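Local coordinates for putative periplasmic protein (Wolinella succinogenes, PDB 3KN3) that binds glutathione and probably serves as the periplasmic substrate-binding component of an ABC-type transporter, possibly one for tungstate, at residues M9-T12 with T13-N17; V39-T43 with G44-K48; V60-P63 with K64-L67. All coordinates share one frame; numbering follows the deposited sequence.

How the interactions relate
Interactions 1, 2 and 3 are three versions of one event in a periplasmic binding protein lobe: a strand of one sheet passes into a helix, directly in interaction 1 and through one or two residues in interactions 2 and 3. Strand 6-12 of interaction 1 runs parallel between the strands that lead into the other two. Interactions 1 and 3 are partly buried, whereas interaction 2 lies at the surface. Their chemistry follows their place: 9-17 is closed by a backbone hydrogen bond, 39-48 adds a water bridge to the exposed N45, and 60-67 recruits a buried glutamate whose carboxylate bonds the backbone. V60 of interaction 3 packs against the helix of interaction 2, and each turn supplies one glutathione-binding residue, T12, T43 or H61.

Interaction 1: residues M9-T12 with T13-N17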
loop_
_atom_site.group_PDB
_atom_site.type_symbol
_atom_site.label_atom_id
_atom_site.label_comp_id
_atom_site.label_asym_id
_atom_site.label_seq_id
_atom_site.Cartn_x
_atom_site.Cartn_y
_atom_site.Cartn_z
HETATM N N MSE A 9 5.718 17.400 -6.882
HETATM C CA MSE A 9 5.084 16.098 -6.853
HETATM C C MSE A 9 3.611 16.166 -6.490
HETATM O O MSE A 9 3.218 16.871 -5.563
HETATM C CB MSE A 9 5.812 15.218 -5.852
HETATM C CG MSE A 9 4.999 14.056 -5.312
HETATM SE SE MSE A 9 6.076 12.868 -4.157
HETATM C CE MSE A 9 7.869 13.406 -4.792
ATOM N N ALA A 10 2.803 15.421 -7.228
ATOM C CA ALA A 10 1.419 15.225 -6.853
ATOM C C ALA A 10 1.294 13.839 -6.243
ATOM O O ALA A 10 1.604 12.840 -6.892
ATOM C CB ALA A 10 0.508 15.365 -8.058
ATOM N N THR A 11 0.855 13.778 -4.991
ATOM C CA THR A 11 0.627 12.500 -4.349
ATOM C C THR A 11 -0.776 12.390 -3.752
ATOM O O THR A 11 -1.643 13.251 -3.942
ATOM C CB THR A 11 1.661 12.187 -3.249
ATOM O OG1 THR A 11 1.503 10.824 -2.847
ATOM C CG2 THR A 11 1.446 13.080 -2.022
ATOM N N THR A 12 -0.976 11.314 -3.013
ATOM C CA THR A 12 -2.288 10.949 -2.519
ATOM C C THR A 12 -2.385 11.150 -1.018
ATOM O O THR A 12 -1.427 10.937 -0.274
ATOM C CB THR A 12 -2.574 9.492 -2.855
ATOM O OG1 THR A 12 -3.748 9.424 -3.666
ATOM C CG2 THR A 12 -2.740 8.675 -1.590
ATOM N N THR A 13 -3.554 11.564 -0.568
ATOM C CA THR A 13 -3.745 11.846 0.845
ATOM C C THR A 13 -3.412 10.638 1.746
ATOM O O THR A 13 -2.776 10.783 2.791
ATOM C CB THR A 13 -5.157 12.425 1.103
ATOM O OG1 THR A 13 -5.346 12.613 2.505
ATOM C CG2 THR A 13 -6.230 11.499 0.549
ATOM N N SER A 14 -3.798 9.441 1.330
ATOM C CA SER A 14 -3.433 8.273 2.119
ATOM C C SER A 14 -1.921 7.991 2.084
ATOM O O SER A 14 -1.348 7.564 3.087
ATOM C CB SER A 14 -4.261 7.045 1.722
ATOM O OG SER A 14 -4.106 6.735 0.353
ATOM N N THR A 15 -1.271 8.248 0.948
ATOM C CA THR A 15 0.182 8.053 0.853
ATOM C C THR A 15 0.904 9.013 1.792
ATOM O O THR A 15 1.803 8.630 2.539
ATOM C CB THR A 15 0.723 8.277 -0.573
ATOM O OG1 THR A 15 0.082 7.385 -1.483
ATOM C CG2 THR A 15 2.210 8.025 -0.614
ATOM N N ASP A 16 0.491 10.271 1.748
ATOM C CA ASP A 16 1.063 11.292 2.605
ATOM C C ASP A 16 1.020 10.887 4.073
ATOM O O ASP A 16 1.962 11.160 4.819
ATOM C CB ASP A 16 0.325 12.602 2.413
ATOM C CG ASP A 16 0.948 13.731 3.201
ATOM O OD1 ASP A 16 2.178 13.680 3.440
ATOM O OD2 ASP A 16 0.210 14.663 3.585
ATOM N N ASN A 17 -0.066 10.221 4.473
ATOM C CA ASN A 17 -0.303 9.862 5.877
ATOM C C ASN A 17 0.555 8.747 6.430
ATOM O O ASN A 17 0.692 8.609 7.639
ATOM C CB ASN A 17 -1.767 9.521 6.098
ATOM C CG ASN A 17 -2.639 10.719 5.981
ATOM O OD1 ASN A 17 -2.163 11.855 6.092
ATOM N ND2 ASN A 17 -3.922 10.495 5.737
#
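In this periplasmic binding protein fold, strand 6-12 gives way directly to helix 13-18, and T12 and D16 meet across that strand-to-helix turn. T12 holds the N-cap position, yet its side chain makes no capping bond; the turn is closed by the first backbone bond of the helix, in which T12 O accepts from D16 N at 2.9 Å, with an almost straight N-H...O angle of 172°. The helix segment leaves nearly perpendicular to the strand, at 89°. Instead of capping, the T12 hydroxyl makes a weak hydrogen bond to that of T43, and both residues belong to the glutathione site. The T12 methyl lies on the helix side, 3.1 Å from T15 OG1, but this crowding comes with a nearly eclipsed first torsion and its exact setting is doubtful. Further back, T11 and T15 pack obliquely, with T11 OG1 3.5 Å from T15 CB. That hydroxyl is buried and satisfied by F59 O of the neighbouring strand. D16 turns its carboxylate away from the turn, CG lying anti to its backbone N (chi1 -175°), and OD1 reaches W38 NE1 on strand 35-41. What D16 keeps beside the turn is its first carbon: D16 CB stands 3.6 Å from T12 O.

Interaction 2: residues V39-T43 with G44-K48; sequences VAVGT and GNALK
This is a local contact within one turn at the surface of the lobe, where strand 35-41 ends and V41, G42 and T43 meet the first residues of helix 43-51. Two successive backbone bonds start the helix. G42, at the N-cap, offers its carbonyl to A46: the A46 N to G42 O distance is 2.8 Å, though the bond is bent, with an N-H...O angle of 147°. The next is straighter, L47 N reaching T43 O at 3.0 Å and 170°.

Having no side chain, G42 cannot cap with one, and water links its backbone N-H to the helix instead. The water accepts from G42 N at 2.9 Å and donates to N45 OD1 at 2.7 Å. N45 is the third residue of the helix, the place from which a capping box side chain reaches back to the N-cap N-H; here the reach is completed by solvent.

Apolar contacts flank these bonds. V41 turns toward the helix, and chi1 at -68° sets CG2 between its backbone N and carbonyl carbon, where it meets N45 and A46. V41 CG2 lies 3.6 Å from N45 CB, the two side chains lying roughly perpendicular, and 4.1 Å from A46 CB. A looser touch joins T43 CG2 to L47 CD1 at 4.2 Å. Beyond the turn, A46 and L47 carry the packing onto strand 57-60, while L47 O receives the hydroxyl of Y69.

T43 itself is a glutathione-binding residue, and a helix N-terminus set at the end of a parallel strand, near the ligand site, is typical of the periplasmic binding protein fold.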
loop_
_atom_site.group_PDB
_atom_site.type_symbol
_atom_site.label_atom_id
_atom_site.label_comp_id
_atom_site.label_asym_id
_atom_site.label_seq_id
_atom_site.Cartn_x
_atom_site.Cartn_y
_atom_site.Cartn_z
ATOM N N VAL A 39 1.953 17.854 -3.159
ATOM C CA VAL A 39 0.605 18.178 -2.780
ATOM C C VAL A 39 -0.164 16.874 -2.725
ATOM O O VAL A 39 -0.054 16.048 -3.634
ATOM C CB VAL A 39 -0.038 19.148 -3.761
ATOM C CG1 VAL A 39 -1.365 19.616 -3.213
ATOM C CG2 VAL A 39 0.869 20.342 -3.971
ATOM N N ALA A 40 -0.928 16.695 -1.647
ATOM C CA ALA A 40 -1.628 15.442 -1.388
ATOM C C ALA A 40 -3.134 15.603 -1.588
ATOM O O ALA A 40 -3.796 16.320 -0.849
ATOM C CB ALA A 40 -1.321 14.945 0.022
ATOM N N VAL A 41 -3.664 14.941 -2.607
ATOM C CA VAL A 41 -5.073 15.062 -2.947
ATOM C C VAL A 41 -5.655 13.682 -3.178
ATOM O O VAL A 41 -5.082 12.683 -2.745
ATOM C CB VAL A 41 -5.296 15.945 -4.213
ATOM C CG1 VAL A 41 -4.938 17.415 -3.934
ATOM C CG2 VAL A 41 -4.528 15.402 -5.415
ATOM N N GLY A 42 -6.795 13.636 -3.853
ATOM C CA GLY A 42 -7.410 12.381 -4.242
ATOM C C GLY A 42 -6.574 11.712 -5.315
ATOM O O GLY A 42 -5.741 12.359 -5.956
ATOM N N THR A 43 -6.785 10.414 -5.501
ATOM C CA THR A 43 -6.043 9.654 -6.494
ATOM C C THR A 43 -6.260 10.225 -7.874
ATOM O O THR A 43 -5.305 10.499 -8.597
ATOM C CB THR A 43 -6.484 8.189 -6.538
ATOM O OG1 THR A 43 -6.001 7.523 -5.377
ATOM C CG2 THR A 43 -5.902 7.513 -7.766
ATOM N N GLY A 44 -7.529 10.373 -8.242
ATOM C CA GLY A 44 -7.875 10.856 -9.559
ATOM C C GLY A 44 -7.248 12.219 -9.804
ATOM O O GLY A 44 -6.662 12.476 -10.869
ATOM N N ASN A 45 -7.371 13.093 -8.807
ATOM C CA ASN A 45 -6.797 14.440 -8.875
ATOM C C ASN A 45 -5.257 14.456 -8.906
ATOM O O ASN A 45 -4.664 15.323 -9.542
ATOM C CB ASN A 45 -7.333 15.314 -7.735
ATOM C CG ASN A 45 -8.768 15.781 -7.977
ATOM O OD1 ASN A 45 -9.508 16.032 -7.034
ATOM N ND2 ASN A 45 -9.157 15.908 -9.247
ATOM N N ALA A 46 -4.621 13.500 -8.223
ATOM C CA ALA A 46 -3.165 13.388 -8.270
ATOM C C ALA A 46 -2.742 13.087 -9.700
ATOM O O ALA A 46 -1.842 13.736 -10.238
ATOM C CB ALA A 46 -2.648 12.320 -7.314
ATOM N N LEU A 47 -3.414 12.122 -10.324
ATOM C CA LEU A 47 -3.131 11.804 -11.718
ATOM C C LEU A 47 -3.491 12.958 -12.647
ATOM O O LEU A 47 -2.730 13.280 -13.569
ATOM C CB LEU A 47 -3.849 10.533 -12.143
ATOM C CG LEU A 47 -3.466 9.338 -11.268
ATOM C CD1 LEU A 47 -4.339 8.166 -11.634
ATOM C CD2 LEU A 47 -1.967 8.974 -11.405
ATOM N N LYS A 48 -4.632 13.593 -12.391
ATOM C CA LYS A 48 -5.072 14.700 -13.228
ATOM C C LYS A 48 -4.023 15.824 -13.200
ATOM O O LYS A 48 -3.838 16.527 -14.184
ATOM C CB LYS A 48 -6.473 15.183 -12.829
ATOM C CG LYS A 48 -7.220 15.924 -13.934
ATOM C CD LYS A 48 -8.716 16.048 -13.637
ATOM C CE LYS A 48 -8.992 16.868 -12.366
ATOM N NZ LYS A 48 -10.448 17.163 -12.136
HETATM O O HOH W 1 -8.890 15.541 -4.416
#

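Interaction 3: residues V60-P63 with K64-L67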
loop_
_atom_site.group_PDB
_atom_site.type_symbol
_atom_site.label_atom_id
_atom_site.label_comp_id
_atom_site.label_asym_id
_atom_site.label_seq_id
_atom_site.Cartn_x
_atom_site.Cartn_y
_atom_site.Cartn_z
ATOM N N VAL A 60 1.500 7.473 -6.376
ATOM C CA VAL A 60 0.191 6.949 -6.023
ATOM C C VAL A 60 0.215 5.480 -5.613
ATOM O O VAL A 60 1.274 4.843 -5.512
ATOM C CB VAL A 60 -0.826 7.144 -7.177
ATOM C CG1 VAL A 60 -1.043 8.639 -7.464
ATOM C CG2 VAL A 60 -0.368 6.400 -8.446
ATOM N N HIS A 61 -0.977 4.946 -5.390
ATOM C CA HIS A 61 -1.118 3.681 -4.708
ATOM C C HIS A 61 -2.340 2.975 -5.249
ATOM O O HIS A 61 -3.231 2.609 -4.490
ATOM C CB HIS A 61 -1.275 3.955 -3.213
ATOM C CG HIS A 61 -1.245 2.726 -2.356
ATOM N ND1 HIS A 61 -2.295 2.362 -1.545
ATOM C CD2 HIS A 61 -0.282 1.790 -2.176
ATOM C CE1 HIS A 61 -1.985 1.247 -0.899
ATOM N NE2 HIS A 61 -0.772 0.880 -1.268
ATOM N N ALA A 62 -2.393 2.806 -6.566
ATOM C CA ALA A 62 -3.522 2.128 -7.205
ATOM C C ALA A 62 -3.120 1.537 -8.553
ATOM O O ALA A 62 -3.238 2.192 -9.583
ATOM C CB ALA A 62 -4.705 3.083 -7.367
ATOM N N PRO A 63 -2.641 0.290 -8.546
ATOM C CA PRO A 63 -2.041 -0.275 -9.764
ATOM C C PRO A 63 -2.984 -0.291 -10.961
ATOM O O PRO A 63 -2.529 -0.082 -12.081
ATOM C CB PRO A 63 -1.643 -1.692 -9.338
ATOM C CG PRO A 63 -1.443 -1.580 -7.843
ATOM C CD PRO A 63 -2.506 -0.611 -7.386
ATOM N N LYS A 64 -4.270 -0.520 -10.727
ATOM C CA LYS A 64 -5.252 -0.508 -11.810
ATOM C C LYS A 64 -5.057 0.718 -12.698
ATOM O O LYS A 64 -4.656 0.603 -13.861
ATOM C CB LYS A 64 -6.680 -0.523 -11.249
ATOM C CG LYS A 64 -7.037 -1.772 -10.427
ATOM C CD LYS A 64 -8.520 -1.780 -10.015
ATOM C CE LYS A 64 -8.945 -3.126 -9.409
ATOM N NZ LYS A 64 -10.420 -3.219 -9.166
ATOM N N VAL A 65 -5.326 1.892 -12.130
ATOM C CA VAL A 65 -5.271 3.136 -12.883
ATOM C C VAL A 65 -3.859 3.567 -13.242
ATOM O O VAL A 65 -3.665 4.215 -14.265
ATOM C CB VAL A 65 -5.991 4.294 -12.154
ATOM C CG1 VAL A 65 -7.496 4.205 -12.377
ATOM C CG2 VAL A 65 -5.649 4.287 -10.683
ATOM N N GLU A 66 -2.880 3.218 -12.409
ATOM C CA GLU A 66 -1.488 3.505 -12.739
ATOM C C GLU A 66 -1.189 2.968 -14.130
ATOM O O GLU A 66 -0.582 3.644 -14.965
ATOM C CB GLU A 66 -0.540 2.862 -11.730
ATOM C CG GLU A 66 -0.648 3.413 -10.324
ATOM C CD GLU A 66 0.241 2.662 -9.364
ATOM O OE1 GLU A 66 1.152 1.964 -9.861
ATOM O OE2 GLU A 66 0.033 2.754 -8.129
ATOM N N LEU A 67 -1.647 1.745 -14.385
ATOM C CA LEU A 67 -1.408 1.098 -15.671
ATOM C C LEU A 67 -2.159 1.786 -16.822
ATOM O O LEU A 67 -1.605 1.986 -17.896
ATOM C CB LEU A 67 -1.730 -0.395 -15.585
ATOM C CG LEU A 67 -0.972 -1.134 -14.473
ATOM C CD1 LEU A 67 -0.720 -2.587 -14.863
ATOM C CD2 LEU A 67 0.353 -0.452 -14.118
#
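V60, A62 and E66 meet where strand 57-60 of this periplasmic binding protein fold turns into helix 63-72, with A62 at the N-cap and P63 as the first helical residue. The backbone bonds come first. E66 N donates to A62 O at 3.0 Å, the donor standing almost in line with the carbonyl, and L67 N follows with P63 O at 3.1 Å. Because a proline has no N-H to give, P63 suits this opening position, where no helical acceptor precedes it.

The side-chain hydrogen bond runs the other way. E66 reaches back in extended form, CG anti to its carbonyl carbon (chi1 -65°), and takes the N-H of A62 on OE2, at 2.9 Å and an N-H...O angle of 148°. The donor arrives on the anti side of the carboxylate, 29° out of its plane. This resembles a capping box, but the acceptor comes from the fourth helical residue and not the third. The other oxygen of E66, OE1, pairs with R78 in a salt bridge and with the hydroxyl of S204, so three partners fix the rotation of a buried carboxylate; the positive R78 and the nearby helix start would both tend to favour its ionised form. Replaced by an alanine, this position would probably leave R78 without its carboxylate and the A62 N-H without its acceptor.

H61, a glutathione-binding residue, points away from the helix: its NE2 bonds N201 OD1 and its ring stacks on Y203.

Two apolar contacts accompany these bonds. A62 CB rests against V65 CG2 at 3.7 Å. V60 and E66 run antiparallel alongside each other, V60 CG2 3.5 Å from E66 CG.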